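Local coordinates for ScaE cell-surface anchored scaffoldin protein (Ruminococcus flavefaciens, PDB 2ZF9) that probably anchors the cellulosome to the bacterial cell surface through a type III cohesin module, the part described here, that binds dockerins, at residues V162-E166 with E167-M171; A135-Q138 with P139-Y143. All blocks are in the same frame, centred on the assembly; numbering follows the deposited sequence. Where two conformers were deposited one is given.

Interaction 1: residues V162-E166 with E167-M171; sequences VKKDE and EGLLM
Helix 166-178 begins with an N-cap: Asp-165, the last residue before the helix, turns its carboxylate forward along the chain to accept from the backbone N of Gly-168. OD1 of Asp-165 lies 3.0 Å from that N, with an N-H...O angle of 150°. The torsion makes this possible, because CG sits between the backbone N and the carbonyl carbon (chi1 54°), a position that folds the carboxylate over the start of the turn. The same OD1 also accepts from the side-chain amide of Asn-161, so a residue of the preceding loop holds the capping oxygen in place. A negative charge here would be expected to suit the positive end of the helix dipole. In this cohesin module the helix follows strand 158-160, and the cap marks where loop becomes helix. Regular backbone bonding starts at once: Leu-169 N to Asp-165 O spans 2.9 Å, and Leu-170 N to Glu-166 O 3.0 Å. Apolar contacts flank the turn. Glu-166 and Leu-170 run side by side in the same direction, CG of Glu-166 lying 4.1 Å from CD1 of Leu-170. Lys-164 instead crosses Leu-169 at about a right angle; its chain, bent at chi3 (66°), brings CE to 3.9 Å from CD2 of Leu-169.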
loop_
_atom_site.group_PDB
_atom_site.type_symbol
_atom_site.label_atom_id
_atom_site.label_comp_id
_atom_site.label_asym_id
_atom_site.label_seq_id
_atom_site.Cartn_x
_atom_site.Cartn_y
_atom_site.Cartn_z
ATOM N N VAL A 162 1.401 -5.473 -18.283
ATOM C CA VAL A 162 1.991 -4.576 -19.282
ATOM C C VAL A 162 1.023 -4.237 -20.425
ATOM O O VAL A 162 1.023 -3.105 -20.898
ATOM C CB VAL A 162 3.393 -5.008 -19.817
ATOM C CG1 VAL A 162 4.382 -5.185 -18.673
ATOM C CG2 VAL A 162 3.318 -6.262 -20.648
ATOM N N LYS A 163 0.172 -5.179 -20.836
ATOM C CA LYS A 163 -0.709 -4.885 -21.970
ATOM C C LYS A 163 -1.991 -4.126 -21.629
ATOM O O LYS A 163 -2.647 -3.568 -22.516
ATOM C CB LYS A 163 -1.062 -6.160 -22.694
ATOM C CG LYS A 163 0.040 -6.636 -23.619
ATOM C CD LYS A 163 -0.315 -7.998 -24.166
ATOM C CE LYS A 163 0.732 -8.465 -25.178
ATOM N NZ LYS A 163 0.225 -9.733 -25.785
ATOM N N LYS A 164 -2.353 -4.130 -20.348
ATOM C CA LYS A 164 -3.659 -3.655 -19.887
ATOM C C LYS A 164 -4.794 -4.262 -20.684
ATOM O O LYS A 164 -5.679 -3.565 -21.160
ATOM C CB LYS A 164 -3.721 -2.130 -19.912
ATOM C CG LYS A 164 -2.821 -1.479 -18.911
ATOM C CD LYS A 164 -3.282 -0.059 -18.641
ATOM C CE LYS A 164 -4.654 -0.038 -17.964
ATOM N NZ LYS A 164 -5.084 1.327 -17.521
ATOM N N ASP A 165 -4.762 -5.577 -20.829
ATOM C CA ASP A 165 -5.839 -6.302 -21.464
ATOM C C ASP A 165 -6.949 -6.592 -20.447
ATOM O O ASP A 165 -6.943 -6.052 -19.340
ATOM C CB ASP A 165 -5.299 -7.616 -22.084
ATOM C CG ASP A 165 -4.536 -8.490 -21.077
ATOM O OD1 ASP A 165 -4.702 -8.272 -19.863
ATOM O OD2 ASP A 165 -3.779 -9.418 -21.488
ATOM N N GLU A 166 -7.900 -7.446 -20.809
ATOM C CA GLU A 166 -9.040 -7.714 -19.952
ATOM C C GLU A 166 -8.568 -8.284 -18.615
ATOM O O GLU A 166 -9.098 -7.934 -17.580
ATOM C CB GLU A 166 -10.012 -8.700 -20.628
ATOM C CG GLU A 166 -11.363 -8.833 -19.912
ATOM C CD GLU A 166 -12.170 -10.056 -20.363
ATOM O OE1 GLU A 166 -11.611 -10.936 -21.045
ATOM O OE2 GLU A 166 -13.355 -10.143 -20.000
ATOM N N GLU A 167 -7.576 -9.165 -18.657
ATOM C CA GLU A 167 -7.051 -9.762 -17.441
ATOM C C GLU A 167 -6.446 -8.669 -16.548
ATOM O O GLU A 167 -6.571 -8.748 -15.344
ATOM C CB GLU A 167 -5.992 -10.853 -17.740
ATOM C CG GLU A 167 -5.255 -11.374 -16.457
ATOM C CD GLU A 167 -4.342 -12.588 -16.713
ATOM O OE1 GLU A 167 -4.820 -13.582 -17.313
ATOM O OE2 GLU A 167 -3.158 -12.560 -16.295
ATOM N N GLY A 168 -5.773 -7.697 -17.161
ATOM C CA GLY A 168 -5.145 -6.609 -16.420
ATOM C C GLY A 168 -6.224 -5.729 -15.812
ATOM O O GLY A 168 -6.130 -5.330 -14.657
ATOM N N LEU A 169 -7.263 -5.427 -16.576
ATOM C CA LEU A 169 -8.356 -4.554 -16.042
ATOM C C LEU A 169 -9.124 -5.182 -14.896
ATOM O O LEU A 169 -9.561 -4.475 -13.970
ATOM C CB LEU A 169 -9.359 -4.164 -17.106
ATOM C CG LEU A 169 -8.854 -3.250 -18.204
ATOM C CD1 LEU A 169 -10.047 -2.614 -18.895
ATOM C CD2 LEU A 169 -7.939 -2.180 -17.672
ATOM N N LEU A 170 -9.352 -6.496 -15.013
ATOM C CA LEU A 170 -10.088 -7.247 -14.008
ATOM C C LEU A 170 -9.290 -7.336 -12.714
ATOM O O LEU A 170 -9.856 -7.224 -11.636
ATOM C CB LEU A 170 -10.374 -8.686 -14.494
ATOM C CG LEU A 170 -11.581 -8.843 -15.430
ATOM C CD1 LEU A 170 -11.609 -10.255 -16.066
ATOM C CD2 LEU A 170 -12.917 -8.565 -14.711
HETATM N N MSE A 171 -7.985 -7.626 -12.821
HETATM C CA MSE A 171 -7.168 -7.747 -11.619
HETATM C C MSE A 171 -7.080 -6.369 -10.938
HETATM O O MSE A 171 -7.045 -6.290 -9.719
HETATM C CB MSE A 171 -5.776 -8.317 -11.958
HETATM C CG MSE A 171 -4.815 -7.324 -12.531
HETATM SE SE MSE A 171 -2.942 -8.043 -12.672
HETATM C CE MSE A 171 -2.767 -9.029 -11.347
#

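Interaction 2: residues A135-Q138 with P139-Y143; sequences ADAQ and PGDKY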
loop_
_atom_site.group_PDB
_atom_site.type_symbol
_atom_site.label_atom_id
_atom_site.label_comp_id
_atom_site.label_asym_id
_atom_site.label_seq_id
_atom_site.Cartn_x
_atom_site.Cartn_y
_atom_site.Cartn_z
ATOM N N ALA A 135 4.642 11.759 20.302
ATOM C CA ALA A 135 5.163 11.683 21.663
ATOM C C ALA A 135 4.025 11.436 22.682
ATOM O O ALA A 135 4.256 10.911 23.769
ATOM C CB ALA A 135 5.978 12.956 22.002
ATOM N N ASP A 136 2.787 11.729 22.300
ATOM C CA ASP A 136 1.671 11.596 23.236
ATOM C C ASP A 136 0.920 10.275 23.148
ATOM O O ASP A 136 -0.122 10.131 23.779
ATOM C CB ASP A 136 0.702 12.796 23.089
ATOM C CG ASP A 136 0.024 12.853 21.724
ATOM O OD1 ASP A 136 0.523 12.211 20.774
ATOM O OD2 ASP A 136 -1.011 13.553 21.599
ATOM N N ALA A 137 1.432 9.317 22.373
ATOM C CA ALA A 137 0.747 8.043 22.192
ATOM C C ALA A 137 0.430 7.379 23.531
ATOM O O ALA A 137 1.298 7.328 24.425
ATOM C CB ALA A 137 1.587 7.096 21.321
ATOM N N GLN A 138 -0.785 6.836 23.622
ATOM C CA GLN A 138 -1.325 6.188 24.831
ATOM C C GLN A 138 -1.843 4.788 24.528
ATOM O O GLN A 138 -2.318 4.551 23.407
ATOM C CB GLN A 138 -2.518 7.003 25.385
ATOM C CG GLN A 138 -2.195 8.390 25.901
ATOM C CD GLN A 138 -1.226 8.342 27.057
ATOM O OE1 GLN A 138 -1.351 7.498 27.959
ATOM N NE2 GLN A 138 -0.230 9.232 27.031
ATOM N N PRO A 139 -1.865 3.887 25.545
ATOM C CA PRO A 139 -2.451 2.552 25.377
ATOM C C PRO A 139 -3.807 2.698 24.730
ATOM O O PRO A 139 -4.557 3.615 25.082
ATOM C CB PRO A 139 -2.655 2.051 26.826
ATOM C CG PRO A 139 -1.637 2.795 27.643
ATOM C CD PRO A 139 -1.400 4.129 26.933
ATOM N N GLY A 140 -4.110 1.821 23.776
ATOM C CA GLY A 140 -5.358 1.894 23.032
ATOM C C GLY A 140 -5.328 2.737 21.754
ATOM O O GLY A 140 -6.191 2.556 20.883
ATOM N N ASP A 141 -4.354 3.641 21.614
ATOM C CA ASP A 141 -4.349 4.556 20.442
ATOM C C ASP A 141 -4.126 3.724 19.176
ATOM O O ASP A 141 -3.371 2.761 19.230
ATOM C CB ASP A 141 -3.254 5.633 20.561
ATOM C CG ASP A 141 -3.662 6.799 21.474
ATOM O OD1 ASP A 141 -4.864 6.951 21.773
ATOM O OD2 ASP A 141 -2.775 7.552 21.905
ATOM N N LYS A 142 -4.798 4.071 18.072
ATOM C CA LYS A 142 -4.654 3.347 16.801
ATOM C C LYS A 142 -4.546 4.371 15.690
ATOM O O LYS A 142 -5.355 5.263 15.620
ATOM C CB LYS A 142 -5.876 2.470 16.541
ATOM C CG LYS A 142 -5.795 1.571 15.301
ATOM C CD LYS A 142 -7.028 0.648 15.263
ATOM C CE LYS A 142 -7.053 -0.221 14.044
ATOM N NZ LYS A 142 -8.136 -1.241 14.188
ATOM N N TYR A 143 -3.534 4.230 14.850
ATOM C CA TYR A 143 -3.256 5.155 13.743
ATOM C C TYR A 143 -3.321 4.346 12.450
ATOM O O TYR A 143 -2.469 3.478 12.243
ATOM C CB TYR A 143 -1.842 5.709 13.908
ATOM C CG TYR A 143 -1.569 6.307 15.268
ATOM C CD1 TYR A 143 -1.930 7.639 15.552
ATOM C CD2 TYR A 143 -0.945 5.558 16.269
ATOM C CE1 TYR A 143 -1.664 8.207 16.816
ATOM C CE2 TYR A 143 -0.676 6.109 17.529
ATOM C CZ TYR A 143 -1.056 7.424 17.798
ATOM O OH TYR A 143 -0.806 7.971 19.026
HETATM O O HOH W 1 -1.693 10.349 19.681
HETATM O O HOH W 2 -3.213 10.228 22.303
#
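Two hydrogen bonds between Gln-138 and Asp-141 pin the ends of a tight turn together. Asp-141 N donates to Gln-138 O over 2.9 Å, the backbone bond that closes the turn. In return the side chain of Asp-141 reaches back to Gln-138 N, with OD2 at 2.7 Å. Its CG stands beside the backbone N, opposite the carbonyl carbon (chi1 -80°), which lays the carboxylate alongside Gln-138; the N-H meets OD2 from above the carboxylate plane, 48° out of it, rather than within it. Gln-138 thus both gives and takes a bond with one residue. The four residues from Gln-138 to Asp-141 form a type II beta turn, with Pro-139 and Gly-140 at its two central positions; Gly-140 has a positive phi (90°), where a side chain would be jammed against the preceding carbonyl oxygen. The turn leads into strand 142-149, which pairs antiparallel with strand 180-187 in the cohesin's beta scaffold, and Gly-140 and Asp-141 already bond to the backbone of Val-187. Water adds a second layer of polar links. One molecule donates to OD2 of Asp-141 at 2.7 Å and weakly to Asp-136 O; another bridges OD1 of Asp-136 and the hydroxyl OH of Tyr-143, and this water lies in the ring plane, at its edge. Apolar contact is slighter: CB of Ala-137 approaches the ring edge of Tyr-143, 4.4 Å from CZ, and comes within 3.4 Å of the polar OH of Tyr-143.

Both contacts illustrate how an aspartate side chain can fasten a backbone N-H where regular structure begins, yet they belong to different elements. Interaction 1 opens a helix and interaction 2 leads into a strand. They lie on opposite sides of the chain's centre, their own centres about 41 Å apart, and each is partly buried. In interaction 1 the carboxylate bonds forward along the chain, its second partner being a loop asparagine, and helical backbone bonds take over directly. Interaction 2 bonds backward across a turn and is supplemented by two bound waters, with the neighbouring strand 180-187 close by. The buried residues that touch across the contact are Ala-137 and Tyr-143 there, against Gly-168 and Leu-170 in interaction 1.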